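PDB 3WWX: S12 family peptidase from Streptomyces sp. 82F2, which hydrolyses amide bonds stereospecifically for D-configured substrates, probably as a serine hydrolase of the beta-lactamase and DD-peptidase superfamily. Local coordinates for residues A[112-117]-A[140-145]; A[119-124]-A[304-309]; A[158-163]-A[235-240]. All blocks are in the same frame, centred on the assembly; numbering follows the deposited sequence.

Interaction 1 of 3, residues A[112-117]-A[140-145]; sequences TEDPAF and VAVAMA
Asp114 and Val142 carry nearly all of this small buried contact, their side chains crossing at about a right angle. The touching branch of the valine is CG1, which comes to 3.4 Å from Asp114 CB and also meets the carboxylate carbon, 3.6 Å from Asp114 CG. With CG1 swung anti to the backbone N of Val142 (chi1 167°), this methyl is held out from the helix toward 112-117. Phe117 adds a looser apolar touch through the base of its side chain, CB lying 4.4 Å from Val142 CG1.

The aspartate does two jobs at once. Its CG stands anti to its own N (chi1 171°), which turns the carboxylate back to the amide of Phe117 in the first turn of the helix that starts at Pro115. Asp114 is the N-cap of that helix: OD2 accepts from Phe117 N at 2.9 Å with an N-H...O angle of 160°, the donor arriving on the anti side of the oxygen and slightly out of the carboxylate plane. The other oxygen, OD1, is hydrogen-bonded to His146, just beyond the second segment, and this probably steadies the rotation of the carboxylate. A water adds a thin polar bridge across the contact: it donates to Val142 O at 2.9 Å and more weakly to Asp114 OD1 at 3.5 Å. The N-terminal end of the helix, and perhaps the histidine, would probably favour a charged aspartate.

The contact thus sets the start of helix 115-121 against the C-terminal part of helix 136-144. The Phe117 ring packs edge-to-face with both Tyr111 and Trp134, while Val140 and Ala143 rest on helix 160-174.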
loop_
_atom_site.group_PDB
_atom_site.type_symbol
_atom_site.label_atom_id
_atom_site.label_comp_id
_atom_site.label_asym_id
_atom_site.label_seq_id
_atom_site.Cartn_x
_atom_site.Cartn_y
_atom_site.Cartn_z
ATOM N N THR A 112 5.535 -10.420 8.192
ATOM C CA THR A 112 5.731 -9.312 9.118
ATOM C C THR A 112 5.216 -9.635 10.515
ATOM O O THR A 112 5.512 -8.908 11.457
ATOM C CB THR A 112 5.025 -8.033 8.604
ATOM O OG1 THR A 112 3.666 -8.323 8.273
ATOM C CG2 THR A 112 5.727 -7.508 7.362
ATOM N N GLU A 113 4.465 -10.726 10.640
ATOM C CA GLU A 113 3.978 -11.201 11.935
ATOM C C GLU A 113 4.888 -12.235 12.587
ATOM O O GLU A 113 4.671 -12.607 13.740
ATOM C CB GLU A 113 2.582 -11.777 11.770
ATOM C CG GLU A 113 1.563 -10.789 11.224
ATOM C CD GLU A 113 1.462 -9.530 12.064
ATOM O OE1 GLU A 113 1.333 -9.643 13.298
ATOM O OE2 GLU A 113 1.527 -8.428 11.481
ATOM N N ASP A 114 5.921 -12.678 11.886
ATOM C CA ASP A 114 6.839 -13.651 12.473
ATOM C C ASP A 114 7.504 -13.019 13.692
ATOM O O ASP A 114 7.988 -11.902 13.610
ATOM C CB ASP A 114 7.888 -14.051 11.466
ATOM C CG ASP A 114 8.969 -14.876 12.082
ATOM O OD1 ASP A 114 8.738 -16.089 12.286
ATOM O OD2 ASP A 114 10.042 -14.306 12.366
ATOM N N PRO A 115 7.550 -13.729 14.838
ATOM C CA PRO A 115 8.096 -13.097 16.042
ATOM C C PRO A 115 9.536 -12.612 15.914
ATOM O O PRO A 115 9.844 -11.508 16.378
ATOM C CB PRO A 115 7.942 -14.192 17.107
ATOM C CG PRO A 115 6.727 -14.947 16.646
ATOM C CD PRO A 115 6.864 -14.992 15.141
ATOM N N ALA A 116 10.413 -13.392 15.289
ATOM C CA ALA A 116 11.801 -12.947 15.121
ATOM C C ALA A 116 11.895 -11.746 14.184
ATOM O O ALA A 116 12.650 -10.786 14.431
ATOM C CB ALA A 116 12.671 -14.079 14.625
ATOM N N PHE A 117 11.112 -11.763 13.113
ATOM C CA PHE A 117 11.083 -10.604 12.215
ATOM C C PHE A 117 10.633 -9.366 12.965
ATOM O O PHE A 117 11.210 -8.280 12.807
ATOM C CB PHE A 117 10.141 -10.867 11.033
ATOM C CG PHE A 117 10.194 -9.799 9.954
ATOM C CD1 PHE A 117 11.123 -9.863 8.910
ATOM C CD2 PHE A 117 9.335 -8.726 9.999
ATOM C CE1 PHE A 117 11.165 -8.865 7.928
ATOM C CE2 PHE A 117 9.387 -7.721 9.020
ATOM C CZ PHE A 117 10.295 -7.808 7.996
ATOM N N VAL A 140 9.928 -14.503 2.073
ATOM C CA VAL A 140 9.043 -15.646 1.895
ATOM C C VAL A 140 9.511 -16.792 2.808
ATOM O O VAL A 140 8.685 -17.466 3.440
ATOM C CB VAL A 140 8.984 -16.062 0.420
ATOM C CG1 VAL A 140 8.222 -17.360 0.253
ATOM C CG2 VAL A 140 8.356 -14.943 -0.430
ATOM N N ALA A 141 10.815 -17.007 2.913
ATOM C CA ALA A 141 11.325 -18.067 3.799
ATOM C C ALA A 141 10.842 -17.884 5.226
ATOM O O ALA A 141 10.483 -18.866 5.901
ATOM C CB ALA A 141 12.854 -18.102 3.785
ATOM N N VAL A 142 10.836 -16.646 5.706
ATOM C CA VAL A 142 10.367 -16.368 7.048
ATOM C C VAL A 142 8.939 -16.908 7.233
ATOM O O VAL A 142 8.616 -17.551 8.241
ATOM C CB VAL A 142 10.428 -14.850 7.349
ATOM C CG1 VAL A 142 9.659 -14.490 8.604
ATOM C CG2 VAL A 142 11.864 -14.393 7.480
ATOM N N ALA A 143 8.078 -16.649 6.266
ATOM C CA ALA A 143 6.699 -17.118 6.320
ATOM C C ALA A 143 6.556 -18.621 6.224
ATOM O O ALA A 143 5.654 -19.192 6.832
ATOM C CB ALA A 143 5.874 -16.433 5.216
ATOM N N MET A 144 7.446 -19.267 5.475
ATOM C CA MET A 144 7.308 -20.689 5.161
ATOM C C MET A 144 7.705 -21.618 6.311
ATOM O O MET A 144 7.549 -22.830 6.194
ATOM C CB MET A 144 8.082 -21.015 3.889
ATOM C CG MET A 144 7.489 -20.341 2.635
ATOM S SD MET A 144 5.815 -20.828 2.220
ATOM C CE MET A 144 4.863 -19.441 2.865
ATOM N N ALA A 145 8.162 -21.064 7.423
ATOM C CA ALA A 145 8.335 -21.853 8.642
ATOM C C ALA A 145 6.992 -22.211 9.257
ATOM O O ALA A 145 6.890 -23.151 10.048
ATOM C CB ALA A 145 9.159 -21.074 9.640
HETATM O O HOH W 1 10.640 -18.156 10.267
#

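Interaction 2 of 3, residues A[119-124]-A[304-309]; sequences AKVFGP and GIHGSS. With DIA (octane 1,8-diamine), chain B.
One straight hydrogen bond joins His306 to Val121: NE2 donates to Val121 O at 2.8 Å with an N-H...O angle of 178°. The oxygen sits at the imidazole edge, almost exactly in the ring plane, whereas seen from the carbonyl the donor is tilted out of its plane. With CG anti to the carbonyl carbon of His306 (chi1 -58°), the ring reaches across to the last turn of helix 115-121.

That ring projects from a type II beta turn, Ile305 to Ser308, which links strands 297-305 and 308-315 of the large antiparallel sheet. Gly307 takes the positive-phi place in the turn, and its N is hydrogen-bonded to Asp329. In the beta-lactamase fold the active-site cleft lies between the sheet and the helical part, and here the bound octane 1,8-diamine runs past this turn.

Apolar and aromatic contacts surround the bond. Val121 CG1 packs 3.8 Å from His306 CE1 and also lies over the rim of one face of the Phe122 ring. The rings of Phe122 and His306 are near parallel (planes at 21°) but slid apart, so they barely overlap; the closest atoms are Phe122 CE1 and His306 CE1, 3.7 Å apart.

Ligand contacts use the same residues. The ligand's N1 donates to Phe122 O at 2.9 Å, its C2 rests over one face of the imidazole, 3.5 Å from His306 CD2, and its C7 lies 3.5 Å from Gly304 CA.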
loop_
_atom_site.group_PDB
_atom_site.type_symbol
_atom_site.label_atom_id
_atom_site.label_comp_id
_atom_site.label_asym_id
_atom_site.label_seq_id
_atom_site.Cartn_x
_atom_site.Cartn_y
_atom_site.Cartn_z
ATOM N N ALA A 119 10.901 -8.726 16.129
ATOM C CA ALA A 119 11.934 -8.280 17.051
ATOM C C ALA A 119 13.021 -7.478 16.360
ATOM O O ALA A 119 13.602 -6.566 16.964
ATOM C CB ALA A 119 12.534 -9.475 17.773
ATOM N N LYS A 120 13.319 -7.812 15.110
ATOM C CA LYS A 120 14.366 -7.120 14.364
ATOM C C LYS A 120 13.871 -5.828 13.735
ATOM O O LYS A 120 14.628 -4.884 13.632
ATOM C CB LYS A 120 14.933 -8.012 13.254
ATOM C CG LYS A 120 15.779 -9.178 13.752
ATOM C CD LYS A 120 16.429 -9.854 12.555
ATOM C CE LYS A 120 17.258 -11.064 12.921
ATOM N NZ LYS A 120 16.398 -12.196 13.354
ATOM N N VAL A 121 12.604 -5.789 13.328
ATOM C CA VAL A 121 12.121 -4.735 12.447
ATOM C C VAL A 121 11.124 -3.779 13.085
ATOM O O VAL A 121 11.139 -2.580 12.782
ATOM C CB VAL A 121 11.521 -5.366 11.165
ATOM C CG1 VAL A 121 10.904 -4.283 10.249
ATOM C CG2 VAL A 121 12.585 -6.102 10.431
ATOM N N PHE A 122 10.258 -4.272 13.960
ATOM C CA PHE A 122 9.165 -3.437 14.485
ATOM C C PHE A 122 9.363 -2.913 15.887
ATOM O O PHE A 122 8.726 -1.923 16.280
ATOM C CB PHE A 122 7.836 -4.170 14.330
ATOM C CG PHE A 122 7.439 -4.357 12.883
ATOM C CD1 PHE A 122 7.434 -3.279 12.004
ATOM C CD2 PHE A 122 7.128 -5.601 12.386
ATOM C CE1 PHE A 122 7.094 -3.441 10.677
ATOM C CE2 PHE A 122 6.784 -5.766 11.061
ATOM C CZ PHE A 122 6.778 -4.696 10.206
ATOM N N GLY A 123 10.245 -3.543 16.642
ATOM C CA GLY A 123 10.536 -3.089 17.993
ATOM C C GLY A 123 11.844 -2.329 18.050
ATOM O O GLY A 123 12.373 -1.927 17.021
ATOM N N PRO A 124 12.393 -2.147 19.257
ATOM C CA PRO A 124 13.659 -1.417 19.391
ATOM C C PRO A 124 14.831 -2.024 18.600
ATOM O O PRO A 124 15.778 -1.301 18.273
ATOM C CB PRO A 124 13.920 -1.444 20.904
ATOM C CG PRO A 124 12.548 -1.562 21.506
ATOM C CD PRO A 124 11.791 -2.462 20.567
ATOM N N GLY A 304 0.913 1.845 5.674
ATOM C CA GLY A 304 1.602 1.910 6.945
ATOM C C GLY A 304 3.010 1.340 6.806
ATOM O O GLY A 304 3.232 0.254 6.268
ATOM N N ILE A 305 3.981 2.113 7.270
ATOM C CA ILE A 305 5.348 1.683 7.411
ATOM C C ILE A 305 5.924 2.637 8.479
ATOM O O ILE A 305 5.247 3.567 8.910
ATOM C CB ILE A 305 6.080 1.712 6.042
ATOM C CG1 ILE A 305 7.456 1.052 6.109
ATOM C CG2 ILE A 305 6.185 3.129 5.534
ATOM C CD1 ILE A 305 7.977 0.644 4.730
ATOM N N HIS A 306 7.139 2.397 8.942
ATOM C CA HIS A 306 7.685 3.147 10.080
ATOM C C HIS A 306 7.545 4.657 9.927
ATOM O O HIS A 306 8.034 5.242 8.980
ATOM C CB HIS A 306 9.162 2.834 10.265
ATOM C CG HIS A 306 9.439 1.387 10.474
ATOM N ND1 HIS A 306 9.130 0.421 9.534
ATOM C CD2 HIS A 306 10.027 0.739 11.502
ATOM C CE1 HIS A 306 9.488 -0.756 9.992
ATOM N NE2 HIS A 306 10.055 -0.592 11.175
ATOM N N GLY A 307 6.863 5.280 10.875
ATOM C CA GLY A 307 6.705 6.717 10.900
ATOM C C GLY A 307 5.867 7.309 9.792
ATOM O O GLY A 307 5.984 8.511 9.530
ATOM N N SER A 308 5.034 6.493 9.165
ATOM C CA SER A 308 4.332 6.951 7.980
ATOM C C SER A 308 2.992 6.255 7.800
ATOM O O SER A 308 2.931 5.074 7.458
ATOM C CB SER A 308 5.193 6.744 6.744
ATOM O OG SER A 308 4.570 7.398 5.642
ATOM N N SER A 309 1.925 7.005 8.040
ATOM C CA SER A 309 0.548 6.527 7.838
ATOM C C SER A 309 -0.015 7.306 6.663
ATOM O O SER A 309 -0.187 8.517 6.762
ATOM C CB SER A 309 -0.292 6.753 9.080
ATOM O OG SER A 309 -1.595 6.216 8.906
HETATM N N1 DIA B . 6.540 -0.355 15.268
HETATM C C1 DIA B . 7.426 -0.081 14.184
HETATM C C2 DIA B . 6.864 0.668 12.995
HETATM C C3 DIA B . 5.430 0.381 12.691
HETATM C C4 DIA B . 5.118 -0.263 11.357
HETATM C C5 DIA B . 4.178 0.566 10.522
HETATM C C6 DIA B . 2.933 1.015 11.246
HETATM C C7 DIA B . 2.132 1.969 10.417
HETATM C C8 DIA B . 0.811 2.192 11.101
HETATM N N8 DIA B . 0.265 3.415 10.628
#

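Interaction 3 of 3, residues A[158-163]-A[235-240]; sequences YSNTNF and GAAGEM
Phe163 and Ala237 meet where the two backbones come closest, and no hydrogen bond spans the contact. On this tight side Phe163 CB sits 3.8 Å from Ala237 CA and 3.9 Å from Ala237 CB. Next to it the methyl of Ala236 presses on the helix backbone, its CB 3.4 Å from Phe163 O. Through these two methyl side chains the 3-10 segment 236-237 sits against the first turn of helix 160-174. The phenyl ring itself leads off past the alanines to lie against Lys56 and Thr59 of helix 55-68 and Leu102. Thr59 OG1 also bonds Ala236 O, so helix 55-68 holds both partners.

Tyr158, Ser159 and Asn160 fit the Tyr-X-Asn motif of the penicillin-recognising fold, and Lys56 falls in its Ser-X-X-Lys motif with Ser53. Both Tyr158 OH and Asn160 OD1 are hydrogen-bonded to Lys56 NZ, consistent with an active site laid out as in the relatives. Between them Ser159 is the N-cap of the helix; the bond from Thr161 N to Ser159 OG is weak at 3.4 Å, and OG is also hydrogen-bonded to Ile108 O.

Toward the partly exposed Asn160 the packing is looser. Ala237 CB lies 3.6 Å from Asn160 O, but the amide branch only skirts it, with Asn160 OD1 4.1 Å away. Because CG stands anti to the carbonyl carbon (chi1 -70°), the amide turns past the alanine methyl to its polar partners: ND2 donates to Thr112 OG1. Within 235-240 the bend is closed by Gly235 O, which accepts from both Gly238 N and Glu239 N.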
loop_
_atom_site.group_PDB
_atom_site.type_symbol
_atom_site.label_atom_id
_atom_site.label_comp_id
_atom_site.label_asym_id
_atom_site.label_seq_id
_atom_site.Cartn_x
_atom_site.Cartn_y
_atom_site.Cartn_z
ATOM N N TYR A 158 -5.171 -10.092 5.541
ATOM C CA TYR A 158 -4.157 -9.266 4.918
ATOM C C TYR A 158 -2.785 -9.833 5.205
ATOM O O TYR A 158 -2.409 -9.981 6.374
ATOM C CB TYR A 158 -4.264 -7.863 5.479
ATOM C CG TYR A 158 -3.503 -6.824 4.719
ATOM C CD1 TYR A 158 -2.165 -6.611 4.965
ATOM C CD2 TYR A 158 -4.135 -6.035 3.777
ATOM C CE1 TYR A 158 -1.463 -5.621 4.279
ATOM C CE2 TYR A 158 -3.448 -5.045 3.097
ATOM C CZ TYR A 158 -2.125 -4.841 3.360
ATOM O OH TYR A 158 -1.421 -3.863 2.714
ATOM N N SER A 159 -2.026 -10.121 4.150
ATOM C CA SER A 159 -0.700 -10.715 4.306
ATOM C C SER A 159 0.312 -10.085 3.365
ATOM O O SER A 159 0.116 -10.048 2.145
ATOM C CB SER A 159 -0.754 -12.222 4.035
ATOM O OG SER A 159 0.561 -12.743 4.016
ATOM N N ASN A 160 1.384 -9.570 3.946
ATOM C CA ASN A 160 2.398 -8.902 3.148
ATOM C C ASN A 160 3.138 -9.897 2.268
ATOM O O ASN A 160 3.639 -9.529 1.204
ATOM C CB ASN A 160 3.324 -8.130 4.080
ATOM C CG ASN A 160 2.630 -6.939 4.682
ATOM O OD1 ASN A 160 2.079 -6.120 3.951
ATOM N ND2 ASN A 160 2.548 -6.884 5.994
ATOM N N THR A 161 3.199 -11.164 2.684
ATOM C CA THR A 161 3.867 -12.184 1.877
ATOM C C THR A 161 3.197 -12.304 0.522
ATOM O O THR A 161 3.855 -12.577 -0.485
ATOM C CB THR A 161 3.822 -13.552 2.562
ATOM O OG1 THR A 161 4.136 -13.377 3.947
ATOM C CG2 THR A 161 4.844 -14.495 1.930
ATOM N N ASN A 162 1.898 -12.071 0.474
ATOM C CA ASN A 162 1.181 -12.183 -0.789
ATOM C C ASN A 162 1.754 -11.276 -1.844
ATOM O O ASN A 162 1.852 -11.689 -3.002
ATOM C CB ASN A 162 -0.288 -11.862 -0.606
ATOM C CG ASN A 162 -1.045 -12.998 0.035
ATOM O OD1 ASN A 162 -0.717 -14.164 -0.191
ATOM N ND2 ASN A 162 -2.058 -12.678 0.814
ATOM N N PHE A 163 2.145 -10.060 -1.467
ATOM C CA PHE A 163 2.644 -9.106 -2.456
ATOM C C PHE A 163 4.135 -9.203 -2.697
ATOM O O PHE A 163 4.586 -8.857 -3.781
ATOM C CB PHE A 163 2.157 -7.694 -2.160
ATOM C CG PHE A 163 0.755 -7.470 -2.671
ATOM C CD1 PHE A 163 -0.331 -8.060 -2.032
ATOM C CD2 PHE A 163 0.521 -6.715 -3.800
ATOM C CE1 PHE A 163 -1.611 -7.921 -2.517
ATOM C CE2 PHE A 163 -0.774 -6.563 -4.284
ATOM C CZ PHE A 163 -1.840 -7.162 -3.639
ATOM N N GLY A 235 9.513 -4.199 0.086
ATOM C CA GLY A 235 9.548 -4.472 -1.336
ATOM C C GLY A 235 8.217 -4.213 -2.016
ATOM O O GLY A 235 7.606 -3.152 -1.838
ATOM N N ALA A 236 7.782 -5.180 -2.820
ATOM C CA ALA A 236 6.574 -5.021 -3.626
ATOM C C ALA A 236 5.288 -4.965 -2.792
ATOM O O ALA A 236 4.214 -4.688 -3.324
ATOM C CB ALA A 236 6.494 -6.126 -4.663
ATOM N N ALA A 237 5.401 -5.178 -1.481
ATOM C CA ALA A 237 4.287 -4.998 -0.568
ATOM C C ALA A 237 4.245 -3.601 0.043
ATOM O O ALA A 237 3.256 -3.233 0.653
ATOM C CB ALA A 237 4.371 -6.028 0.537
ATOM N N GLY A 238 5.315 -2.820 -0.086
ATOM C CA GLY A 238 5.306 -1.525 0.579
ATOM C C GLY A 238 6.461 -0.551 0.489
ATOM O O GLY A 238 6.492 0.365 1.306
ATOM N N GLU A 239 7.374 -0.673 -0.474
ATOM C CA GLU A 239 8.594 0.139 -0.453
ATOM C C GLU A 239 8.508 1.546 -1.048
ATOM O O GLU A 239 9.455 2.315 -0.883
ATOM C CB GLU A 239 9.712 -0.575 -1.229
ATOM C CG GLU A 239 9.509 -0.692 -2.730
ATOM C CD GLU A 239 10.783 -1.113 -3.413
ATOM O OE1 GLU A 239 11.704 -0.284 -3.437
ATOM O OE2 GLU A 239 10.831 -2.256 -3.909
ATOM N N MET A 240 7.446 1.867 -1.795
ATOM C CA MET A 240 7.496 3.083 -2.623
ATOM C C MET A 240 7.477 4.393 -1.836
ATOM O O MET A 240 6.983 4.457 -0.713
ATOM C CB MET A 240 6.400 3.050 -3.683
ATOM C CG MET A 240 6.680 1.976 -4.720
ATOM S SD MET A 240 5.399 1.786 -5.958
ATOM C CE MET A 240 5.450 3.417 -6.724
#

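Overall arrangement
The three contacts form a triangle, with centres 13 to 15 Å apart, on the helical side of the fold and at its junction with the large antiparallel sheet. Interactions 1 and 2 share helix 115-121, its start and its end, and meet where Phe122 packs on Thr112 and Phe117. Interaction 1 adjoins interaction 3 through successive helices, 136-144 and 160-174. Interactions 2 and 3 meet at Ile305 CD1 and Gly238 O. Along the chain interaction 1 closes before interaction 3 opens, interaction 3 is nested within the loop closed by interaction 2, and 1 and 2 interleave. Interaction 2 holds pocket residues; Phe117 and Asn160 of the others stand about 9 Å from the ligand, around the probable substrate cleft.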